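Local coordinates for protein beta-galactosidase (Bacillus circulans subsp. alkalophilus, PDB 3TTY) that hydrolyses terminal beta-galactosyl residues of beta-galactosides, probably at the galactose-binding pocket of its TIM-barrel domain, at residues A400-W405 and V456-M461; D404-W409 and M463-F468; F482-F487 and S582-S587. One frame throughout, in Å; residues are numbered along the deposited sequence.

Contact 1: residues A400-W405 and V456-M461; sequences AVMYDW and VIAPVM
Met402 directs its CB toward strand 456-458, passes Val456 at a slant and touches that segment through CB, SD and CE. CB is 4.0 Å from Met461 CE, the methyl that Met461, bent at chi2 and chi3, brings against it. With CG beside the backbone N (chi1 -75°) and the chain extended beyond it, SD reaches 4.0 Å from Ala458 CB and 4.1 Å from Val456 CG1, and CE ends 3.8 Å from Val456 CG1. A long, unbranched thioether suits this place, since it spans three neighbours without bringing in a charge.

The backbones run parallel, Ala400 beside Val456 and Val401 beside Ile457. Strand 399-402 lies between 441-444 and 455-458 in the parallel part of a mixed sheet, consistent with the glutaminase-like alpha/beta fold of the trimerisation domain. Ile457 N donates to Ala400 O at 2.8 Å, and Met402 N to Ile457 O at 3.0 Å, so Ile457 uses both its N-H and its C=O on the one neighbour. Helix 423-435 packs on the face of Val401 and Ile457, Val427 and Tyr431 against Val401 and Tyr430 against Ile457. Past Met402 direct pairing ceases: Pro459 has no N-H to donate, and a water bridges the gap, donating to Met402 O at 2.8 Å and to Pro459 O at 2.9 Å.

Apolar side chains thus pack together, while the named backbone groups bond across the strands or to the shared water.

Contact 2: residues D404-W409 and M463-F468; sequences DWENRW and MVKPGF
An N-capped helix start, that of helix 405-413, meets the loop before helix 468-477 here, and a three-residue salt-bridge network of Asp404, Glu406 and Lys465 joins the two. Asp404 is the N-cap. Its OD1 accepts from Asn407 N at 2.8 Å through its anti lone pair, and more weakly from Glu406 N. OD2 receives Lys465 NZ at 2.9 Å on the syn side, and the same nitrogen bonds weakly to OD1. Having CG anti to its backbone N (chi1 -176°) lets this short acid fold back over the helix end, where aspartate is a common cap.

Lys465 arrives from the opposite direction as an extended chain, long enough to carry its ammonium from the loop to both acids. The Glu406 side chain crosses it at about a right angle, and OE1 lies 2.7 Å from Lys465 NZ, with the nitrogen 38° out of the carboxylate plane. The other oxygen, OE2, has a second cationic partner in Arg223 of helix 215-243. These two positive groups and the helix N-terminus would probably help keep the acids ionised.

Beside this network, Met463 and Asn407 slide past each other in opposite directions. Met463 SD packs 4.0 Å from Glu406 CB, its methyl bending in toward Glu406 O. The amide of Asn407 can accept and donate at once: ND2 bonds to Val460 O, and OD1 takes Met463 N at 2.9 Å, nearly straight at the hydrogen (168°), with the donor lying above the carbonyl plane.

Contact 3: residues F482-F487 and S582-S587; sequences FVTTFF and SYYVAS
Phe482 pairs with Ser582 at the start of two parallel strands, and Phe482 O accepts from Tyr583 N at 2.9 Å. Val483, on the other face, rests CG2 4.2 Å from Tyr583 CB and CG1 at the same distance from Val585 CG2; a beta-branched residue suits an extended strand, and its two methyls reach two partners. Thr484 continues the ladder, its N donating to Tyr583 O at 3.1 Å and its O accepting from Val585 N at 3.0 Å. Its methyl approaches Tyr584 CD1, while OG1, placed anti to the backbone N (chi1 -168°), turns to Ala458 O on the strand at the other side.

Thr485 sets its peptide carbon over one face of the Tyr584 ring. The phenol oxygen of that tyrosine is held by Asp548 OD2. Thr485 OG1 has two uses, donating to Phe486 O at 3.0 Å and pairing with Val460 N, so it pins the chain where the strand gives out. Phe486 N still donates to Val585 O at 3.1 Å, a more bent bond (146°) than those before it. Its ring then reaches beyond the pairing, CE1 lying 3.3 Å from Ser587 C. Phe487 turns away from the other segment and stacks on Tyr462.

In the mixed sheet of the trimerisation domain, strand 481-485 sits between 455-458 and 580-585, and the latter borders antiparallel 570-577, so the contact lies where the parallel part ends. Met510 of helix 507-510 covers the face of Phe482, Thr484, Ser582 and Tyr584, and strand 546-552 packs on Phe486.

Contacts 1 and 3 belong to one mixed sheet of the trimerisation domain, their centres 11 Å apart: strand 455-458 bonds to 481-485, with Ala458 N 2.8 Å from Val483 O. Contact 2 follows directly from contact 1, sharing Asp404 and Trp405, and its centre is 9 Å away. Phe468 ties it inward, CE1 lying 3.5 Å from Met402 SD and CZ 4.2 Å from Phe482 CZ of contact 3. None of the three includes a galactose-pocket residue. Trp405 NE1 does bond to Tyr257 O, in the loop after the barrel strand carrying pocket residue Asn252, and Phe487 meets Tyr357 of a neighbouring subunit, which lies in sequence between pocket residues Glu355 and His358.

Contact 1: residues A400-W405 and V456-M461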
loop_
_atom_site.group_PDB
_atom_site.type_symbol
_atom_site.label_atom_id
_atom_site.label_comp_id
_atom_site.label_asym_id
_atom_site.label_seq_id
_atom_site.Cartn_x
_atom_site.Cartn_y
_atom_site.Cartn_z
ATOM N N ALA A 400 -22.552 5.608 32.328
ATOM C CA ALA A 400 -22.696 4.877 31.067
ATOM C C ALA A 400 -21.976 5.590 29.930
ATOM O O ALA A 400 -21.903 6.819 29.908
ATOM C CB ALA A 400 -24.148 4.690 30.719
ATOM N N VAL A 401 -21.443 4.809 28.995
ATOM C CA VAL A 401 -20.869 5.354 27.774
ATOM C C VAL A 401 -21.423 4.643 26.534
ATOM O O VAL A 401 -21.409 3.408 26.423
ATOM C CB VAL A 401 -19.326 5.363 27.790
ATOM C CG1 VAL A 401 -18.802 4.205 28.586
ATOM C CG2 VAL A 401 -18.776 5.374 26.371
ATOM N N MET A 402 -21.928 5.463 25.622
ATOM C CA MET A 402 -22.693 5.009 24.481
ATOM C C MET A 402 -21.782 4.716 23.310
ATOM O O MET A 402 -20.784 5.403 23.093
ATOM C CB MET A 402 -23.694 6.088 24.060
ATOM C CG MET A 402 -24.897 6.230 24.961
ATOM S SD MET A 402 -25.912 7.633 24.468
ATOM C CE MET A 402 -27.391 7.322 25.422
ATOM N N TYR A 403 -22.155 3.690 22.558
ATOM C CA TYR A 403 -21.456 3.283 21.360
ATOM C C TYR A 403 -22.548 2.803 20.406
ATOM O O TYR A 403 -23.522 2.190 20.834
ATOM C CB TYR A 403 -20.467 2.139 21.675
ATOM C CG TYR A 403 -19.964 1.447 20.431
ATOM C CD1 TYR A 403 -19.023 2.058 19.603
ATOM C CD2 TYR A 403 -20.451 0.203 20.061
ATOM C CE1 TYR A 403 -18.578 1.445 18.453
ATOM C CE2 TYR A 403 -20.005 -0.424 18.905
ATOM C CZ TYR A 403 -19.070 0.208 18.107
ATOM O OH TYR A 403 -18.627 -0.398 16.961
ATOM N N ASP A 404 -22.398 3.075 19.121
ATOM C CA ASP A 404 -23.416 2.674 18.156
ATOM C C ASP A 404 -22.790 2.327 16.824
ATOM O O ASP A 404 -21.981 3.099 16.313
ATOM C CB ASP A 404 -24.426 3.805 17.945
ATOM C CG ASP A 404 -25.566 3.398 17.026
ATOM O OD1 ASP A 404 -25.546 3.782 15.847
ATOM O OD2 ASP A 404 -26.470 2.672 17.477
ATOM N N TRP A 405 -23.186 1.198 16.237
ATOM C CA TRP A 405 -22.565 0.751 14.984
ATOM C C TRP A 405 -22.948 1.599 13.773
ATOM O O TRP A 405 -22.132 1.769 12.851
ATOM C CB TRP A 405 -22.854 -0.737 14.691
ATOM C CG TRP A 405 -21.822 -1.678 15.224
ATOM C CD1 TRP A 405 -20.727 -2.158 14.564
ATOM C CD2 TRP A 405 -21.790 -2.265 16.535
ATOM N NE1 TRP A 405 -20.012 -3.013 15.384
ATOM C CE2 TRP A 405 -20.647 -3.098 16.596
ATOM C CE3 TRP A 405 -22.627 -2.182 17.656
ATOM C CZ2 TRP A 405 -20.310 -3.829 17.741
ATOM C CZ3 TRP A 405 -22.290 -2.915 18.795
ATOM C CH2 TRP A 405 -21.142 -3.722 18.829
ATOM N N VAL A 456 -24.156 10.089 31.722
ATOM C CA VAL A 456 -24.197 9.423 30.416
ATOM C C VAL A 456 -23.287 10.157 29.439
ATOM O O VAL A 456 -23.463 11.352 29.187
ATOM C CB VAL A 456 -25.643 9.336 29.845
ATOM C CG1 VAL A 456 -25.631 8.822 28.403
ATOM C CG2 VAL A 456 -26.510 8.452 30.718
ATOM N N ILE A 457 -22.306 9.445 28.895
ATOM C CA ILE A 457 -21.325 10.063 28.011
ATOM C C ILE A 457 -21.439 9.517 26.584
ATOM O O ILE A 457 -21.436 8.302 26.363
ATOM C CB ILE A 457 -19.893 9.877 28.564
ATOM C CG1 ILE A 457 -19.844 10.282 30.039
ATOM C CG2 ILE A 457 -18.882 10.687 27.767
ATOM C CD1 ILE A 457 -18.496 10.071 30.688
ATOM N N ALA A 458 -21.548 10.426 25.623
ATOM C CA ALA A 458 -21.715 10.049 24.216
ATOM C C ALA A 458 -20.671 10.741 23.347
ATOM O O ALA A 458 -20.925 11.809 22.789
ATOM C CB ALA A 458 -23.121 10.395 23.733
ATOM N N PRO A 459 -19.481 10.137 23.244
ATOM C CA PRO A 459 -18.409 10.691 22.416
ATOM C C PRO A 459 -18.799 10.664 20.937
ATOM O O PRO A 459 -19.180 9.617 20.425
ATOM C CB PRO A 459 -17.238 9.735 22.681
ATOM C CG PRO A 459 -17.562 9.083 24.002
ATOM C CD PRO A 459 -19.050 8.935 23.978
ATOM N N VAL A 460 -18.726 11.817 20.283
ATOM C CA VAL A 460 -18.978 11.941 18.850
ATOM C C VAL A 460 -20.270 11.257 18.419
ATOM O O VAL A 460 -20.251 10.345 17.591
ATOM C CB VAL A 460 -17.808 11.373 18.033
ATOM C CG1 VAL A 460 -17.831 11.920 16.628
ATOM C CG2 VAL A 460 -16.485 11.714 18.698
ATOM N N MET A 461 -21.389 11.691 19.002
ATOM C CA MET A 461 -22.703 11.204 18.614
ATOM C C MET A 461 -23.102 11.979 17.366
ATOM O O MET A 461 -24.018 12.813 17.380
ATOM C CB MET A 461 -23.718 11.391 19.750
ATOM C CG MET A 461 -25.012 10.576 19.597
ATOM S SD MET A 461 -24.731 8.825 19.219
ATOM C CE MET A 461 -23.836 8.307 20.693
HETATM O O HOH W 1 -20.739 7.279 20.955
#

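Contact 2: residues D404-W409 and M463-F468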
loop_
_atom_site.group_PDB
_atom_site.type_symbol
_atom_site.label_atom_id
_atom_site.label_comp_id
_atom_site.label_asym_id
_atom_site.label_seq_id
_atom_site.Cartn_x
_atom_site.Cartn_y
_atom_site.Cartn_z
ATOM N N ASP A 404 -22.398 3.075 19.121
ATOM C CA ASP A 404 -23.416 2.674 18.156
ATOM C C ASP A 404 -22.790 2.327 16.824
ATOM O O ASP A 404 -21.981 3.099 16.313
ATOM C CB ASP A 404 -24.426 3.805 17.945
ATOM C CG ASP A 404 -25.566 3.398 17.026
ATOM O OD1 ASP A 404 -25.546 3.782 15.847
ATOM O OD2 ASP A 404 -26.470 2.672 17.477
ATOM N N TRP A 405 -23.186 1.198 16.237
ATOM C CA TRP A 405 -22.565 0.751 14.984
ATOM C C TRP A 405 -22.948 1.599 13.773
ATOM O O TRP A 405 -22.132 1.769 12.851
ATOM C CB TRP A 405 -22.854 -0.737 14.691
ATOM C CG TRP A 405 -21.822 -1.678 15.224
ATOM C CD1 TRP A 405 -20.727 -2.158 14.564
ATOM C CD2 TRP A 405 -21.790 -2.265 16.535
ATOM N NE1 TRP A 405 -20.012 -3.013 15.384
ATOM C CE2 TRP A 405 -20.647 -3.098 16.596
ATOM C CE3 TRP A 405 -22.627 -2.182 17.656
ATOM C CZ2 TRP A 405 -20.310 -3.829 17.741
ATOM C CZ3 TRP A 405 -22.290 -2.915 18.795
ATOM C CH2 TRP A 405 -21.142 -3.722 18.829
ATOM N N GLU A 406 -24.178 2.115 13.760
ATOM C CA GLU A 406 -24.673 2.876 12.605
ATOM C C GLU A 406 -24.013 4.239 12.607
ATOM O O GLU A 406 -23.594 4.751 11.567
ATOM C CB GLU A 406 -26.198 3.000 12.615
ATOM C CG GLU A 406 -26.920 1.668 12.377
ATOM C CD GLU A 406 -28.438 1.795 12.272
ATOM O OE1 GLU A 406 -29.024 2.638 12.980
ATOM O OE2 GLU A 406 -29.050 1.042 11.479
ATOM N N ASN A 407 -23.898 4.819 13.792
ATOM C CA ASN A 407 -23.105 6.029 13.954
ATOM C C ASN A 407 -21.668 5.803 13.466
ATOM O O ASN A 407 -21.101 6.639 12.759
ATOM C CB ASN A 407 -23.101 6.444 15.421
ATOM C CG ASN A 407 -22.311 7.707 15.668
ATOM O OD1 ASN A 407 -22.448 8.684 14.937
ATOM N ND2 ASN A 407 -21.474 7.698 16.714
ATOM N N ARG A 408 -21.086 4.664 13.847
ATOM C CA ARG A 408 -19.736 4.312 13.420
ATOM C C ARG A 408 -19.602 4.247 11.895
ATOM O O ARG A 408 -18.695 4.847 11.318
ATOM C CB ARG A 408 -19.310 2.975 14.033
ATOM C CG ARG A 408 -17.936 2.512 13.571
ATOM C CD ARG A 408 -17.396 1.360 14.418
ATOM N NE ARG A 408 -16.033 0.981 14.042
ATOM C CZ ARG A 408 -15.343 -0.002 14.624
ATOM N NH1 ARG A 408 -15.887 -0.705 15.609
ATOM N NH2 ARG A 408 -14.115 -0.291 14.214
ATOM N N TRP A 409 -20.496 3.506 11.248
ATOM C CA TRP A 409 -20.489 3.393 9.793
ATOM C C TRP A 409 -20.563 4.754 9.097
ATOM O O TRP A 409 -19.785 5.037 8.174
ATOM C CB TRP A 409 -21.656 2.533 9.324
ATOM C CG TRP A 409 -21.559 1.093 9.728
ATOM C CD1 TRP A 409 -20.423 0.404 10.056
ATOM C CD2 TRP A 409 -22.645 0.167 9.857
ATOM N NE1 TRP A 409 -20.743 -0.894 10.373
ATOM C CE2 TRP A 409 -22.097 -1.066 10.256
ATOM C CE3 TRP A 409 -24.027 0.264 9.670
ATOM C CZ2 TRP A 409 -22.880 -2.202 10.459
ATOM C CZ3 TRP A 409 -24.802 -0.848 9.881
ATOM C CH2 TRP A 409 -24.228 -2.076 10.267
ATOM N N MET A 463 -24.370 10.751 14.474
ATOM C CA MET A 463 -25.736 10.412 14.087
ATOM C C MET A 463 -26.702 10.405 15.279
ATOM O O MET A 463 -26.486 9.708 16.275
ATOM C CB MET A 463 -25.797 9.063 13.364
ATOM C CG MET A 463 -27.242 8.536 13.158
ATOM S SD MET A 463 -27.248 6.890 12.404
ATOM C CE MET A 463 -26.331 7.268 10.918
ATOM N N VAL A 464 -27.770 11.186 15.155
ATOM C CA VAL A 464 -28.836 11.207 16.143
ATOM C C VAL A 464 -30.097 10.565 15.568
ATOM O O VAL A 464 -30.663 11.061 14.598
ATOM C CB VAL A 464 -29.122 12.636 16.606
ATOM C CG1 VAL A 464 -30.387 12.680 17.449
ATOM C CG2 VAL A 464 -27.929 13.162 17.396
ATOM N N LYS A 465 -30.513 9.445 16.164
ATOM C CA LYS A 465 -31.638 8.655 15.674
ATOM C C LYS A 465 -32.941 9.134 16.311
ATOM O O LYS A 465 -32.911 9.802 17.340
ATOM C CB LYS A 465 -31.422 7.172 15.987
ATOM C CG LYS A 465 -30.160 6.559 15.384
ATOM C CD LYS A 465 -30.041 5.106 15.813
ATOM C CE LYS A 465 -28.732 4.471 15.360
ATOM N NZ LYS A 465 -28.735 3.007 15.662
ATOM N N PRO A 466 -34.089 8.781 15.707
ATOM C CA PRO A 466 -35.388 9.217 16.236
ATOM C C PRO A 466 -35.540 8.804 17.695
ATOM O O PRO A 466 -35.136 7.690 18.068
ATOM C CB PRO A 466 -36.400 8.460 15.369
ATOM C CG PRO A 466 -35.667 8.160 14.099
ATOM C CD PRO A 466 -34.232 7.941 14.506
ATOM N N GLY A 467 -36.101 9.699 18.504
ATOM C CA GLY A 467 -36.320 9.434 19.915
ATOM C C GLY A 467 -35.107 9.658 20.809
ATOM O O GLY A 467 -35.243 9.753 22.029
ATOM N N PHE A 468 -33.918 9.738 20.223
ATOM C CA PHE A 468 -32.713 9.882 21.030
ATOM C C PHE A 468 -32.659 11.224 21.770
ATOM O O PHE A 468 -32.523 11.253 22.997
ATOM C CB PHE A 468 -31.455 9.640 20.186
ATOM C CG PHE A 468 -30.153 9.831 20.935
ATOM C CD1 PHE A 468 -29.584 8.794 21.645
ATOM C CD2 PHE A 468 -29.479 11.037 20.882
ATOM C CE1 PHE A 468 -28.370 8.958 22.313
ATOM C CE2 PHE A 468 -28.274 11.210 21.546
ATOM C CZ PHE A 468 -27.717 10.164 22.266
#

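Contact 3: residues F482-F487 and S582-S587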
loop_
_atom_site.group_PDB
_atom_site.type_symbol
_atom_site.label_atom_id
_atom_site.label_comp_id
_atom_site.label_asym_id
_atom_site.label_seq_id
_atom_site.Cartn_x
_atom_site.Cartn_y
_atom_site.Cartn_z
ATOM N N PHE A 482 -25.283 14.654 31.107
ATOM C CA PHE A 482 -25.038 14.116 29.784
ATOM C C PHE A 482 -23.812 14.800 29.227
ATOM O O PHE A 482 -23.641 16.007 29.399
ATOM C CB PHE A 482 -26.254 14.357 28.886
ATOM C CG PHE A 482 -26.092 13.839 27.481
ATOM C CD1 PHE A 482 -26.180 12.490 27.214
ATOM C CD2 PHE A 482 -25.862 14.714 26.430
ATOM C CE1 PHE A 482 -26.030 12.020 25.914
ATOM C CE2 PHE A 482 -25.718 14.256 25.140
ATOM C CZ PHE A 482 -25.799 12.909 24.876
ATOM N N VAL A 483 -22.947 14.028 28.574
ATOM C CA VAL A 483 -21.748 14.594 27.964
ATOM C C VAL A 483 -21.681 14.270 26.475
ATOM O O VAL A 483 -21.856 13.122 26.079
ATOM C CB VAL A 483 -20.467 14.052 28.639
ATOM C CG1 VAL A 483 -19.215 14.681 27.999
ATOM C CG2 VAL A 483 -20.511 14.303 30.140
ATOM N N THR A 484 -21.433 15.268 25.636
ATOM C CA THR A 484 -21.177 14.965 24.229
ATOM C C THR A 484 -20.090 15.882 23.671
ATOM O O THR A 484 -19.526 16.688 24.416
ATOM C CB THR A 484 -22.479 14.887 23.361
ATOM O OG1 THR A 484 -22.171 14.325 22.078
ATOM C CG2 THR A 484 -23.130 16.239 23.192
ATOM N N THR A 485 -19.755 15.742 22.392
ATOM C CA THR A 485 -18.529 16.360 21.906
ATOM C C THR A 485 -18.697 17.064 20.578
ATOM O O THR A 485 -19.771 17.050 19.988
ATOM C CB THR A 485 -17.412 15.304 21.695
ATOM O OG1 THR A 485 -17.778 14.436 20.616
ATOM C CG2 THR A 485 -17.174 14.474 22.959
ATOM N N PHE A 486 -17.604 17.652 20.105
ATOM C CA PHE A 486 -17.524 18.155 18.750
ATOM C C PHE A 486 -18.047 17.089 17.786
ATOM O O PHE A 486 -17.910 15.887 18.032
ATOM C CB PHE A 486 -16.076 18.465 18.402
ATOM C CG PHE A 486 -15.174 17.261 18.485
ATOM C CD1 PHE A 486 -14.519 16.945 19.669
ATOM C CD2 PHE A 486 -15.003 16.427 17.389
ATOM C CE1 PHE A 486 -13.707 15.824 19.749
ATOM C CE2 PHE A 486 -14.187 15.312 17.463
ATOM C CZ PHE A 486 -13.541 15.007 18.647
ATOM N N PHE A 487 -18.646 17.551 16.693
ATOM C CA PHE A 487 -19.138 16.692 15.612
ATOM C C PHE A 487 -20.245 15.727 16.043
ATOM O O PHE A 487 -20.344 14.609 15.531
ATOM C CB PHE A 487 -17.989 15.949 14.919
ATOM C CG PHE A 487 -18.194 15.784 13.436
ATOM C CD1 PHE A 487 -18.562 16.877 12.649
ATOM C CD2 PHE A 487 -18.039 14.543 12.824
ATOM C CE1 PHE A 487 -18.765 16.737 11.278
ATOM C CE2 PHE A 487 -18.236 14.399 11.461
ATOM C CZ PHE A 487 -18.601 15.507 10.684
ATOM N N SER A 582 -25.588 19.394 31.261
ATOM C CA SER A 582 -24.967 18.829 30.072
ATOM C C SER A 582 -23.646 19.533 29.775
ATOM O O SER A 582 -23.525 20.753 29.913
ATOM C CB SER A 582 -25.903 18.893 28.861
ATOM O OG SER A 582 -26.104 20.232 28.448
ATOM N N TYR A 583 -22.654 18.739 29.379
ATOM C CA TYR A 583 -21.308 19.231 29.128
ATOM C C TYR A 583 -20.914 18.985 27.681
ATOM O O TYR A 583 -20.976 17.861 27.193
ATOM C CB TYR A 583 -20.312 18.526 30.059
ATOM C CG TYR A 583 -20.473 18.863 31.529
ATOM C CD1 TYR A 583 -19.743 19.898 32.105
ATOM C CD2 TYR A 583 -21.346 18.148 32.339
ATOM C CE1 TYR A 583 -19.873 20.211 33.441
ATOM C CE2 TYR A 583 -21.492 18.464 33.674
ATOM C CZ TYR A 583 -20.749 19.500 34.218
ATOM O OH TYR A 583 -20.878 19.818 35.548
ATOM N N TYR A 584 -20.501 20.038 26.995
ATOM C CA TYR A 584 -20.049 19.914 25.622
ATOM C C TYR A 584 -18.539 20.090 25.566
ATOM O O TYR A 584 -18.012 21.097 26.031
ATOM C CB TYR A 584 -20.720 20.971 24.761
ATOM C CG TYR A 584 -20.603 20.748 23.275
ATOM C CD1 TYR A 584 -21.584 20.050 22.584
ATOM C CD2 TYR A 584 -19.530 21.257 22.553
ATOM C CE1 TYR A 584 -21.492 19.851 21.218
ATOM C CE2 TYR A 584 -19.426 21.057 21.170
ATOM C CZ TYR A 584 -20.415 20.357 20.516
ATOM O OH TYR A 584 -20.348 20.149 19.158
ATOM N N VAL A 585 -17.846 19.105 25.002
ATOM C CA VAL A 585 -16.387 19.153 24.905
ATOM C C VAL A 585 -16.012 19.379 23.453
ATOM O O VAL A 585 -16.089 18.447 22.639
ATOM C CB VAL A 585 -15.740 17.832 25.402
ATOM C CG1 VAL A 585 -14.228 17.958 25.415
ATOM C CG2 VAL A 585 -16.259 17.470 26.791
ATOM N N ALA A 586 -15.601 20.606 23.128
ATOM C CA ALA A 586 -15.483 21.032 21.726
ATOM C C ALA A 586 -14.246 20.540 20.991
ATOM O O ALA A 586 -14.064 20.843 19.820
ATOM C CB ALA A 586 -15.593 22.560 21.609
ATOM N N SER A 587 -13.391 19.791 21.673
ATOM C CA SER A 587 -12.207 19.240 21.029
ATOM C C SER A 587 -11.895 17.878 21.628
ATOM O O SER A 587 -12.593 17.418 22.537
ATOM C CB SER A 587 -11.017 20.187 21.192
ATOM O OG SER A 587 -9.961 19.843 20.327
#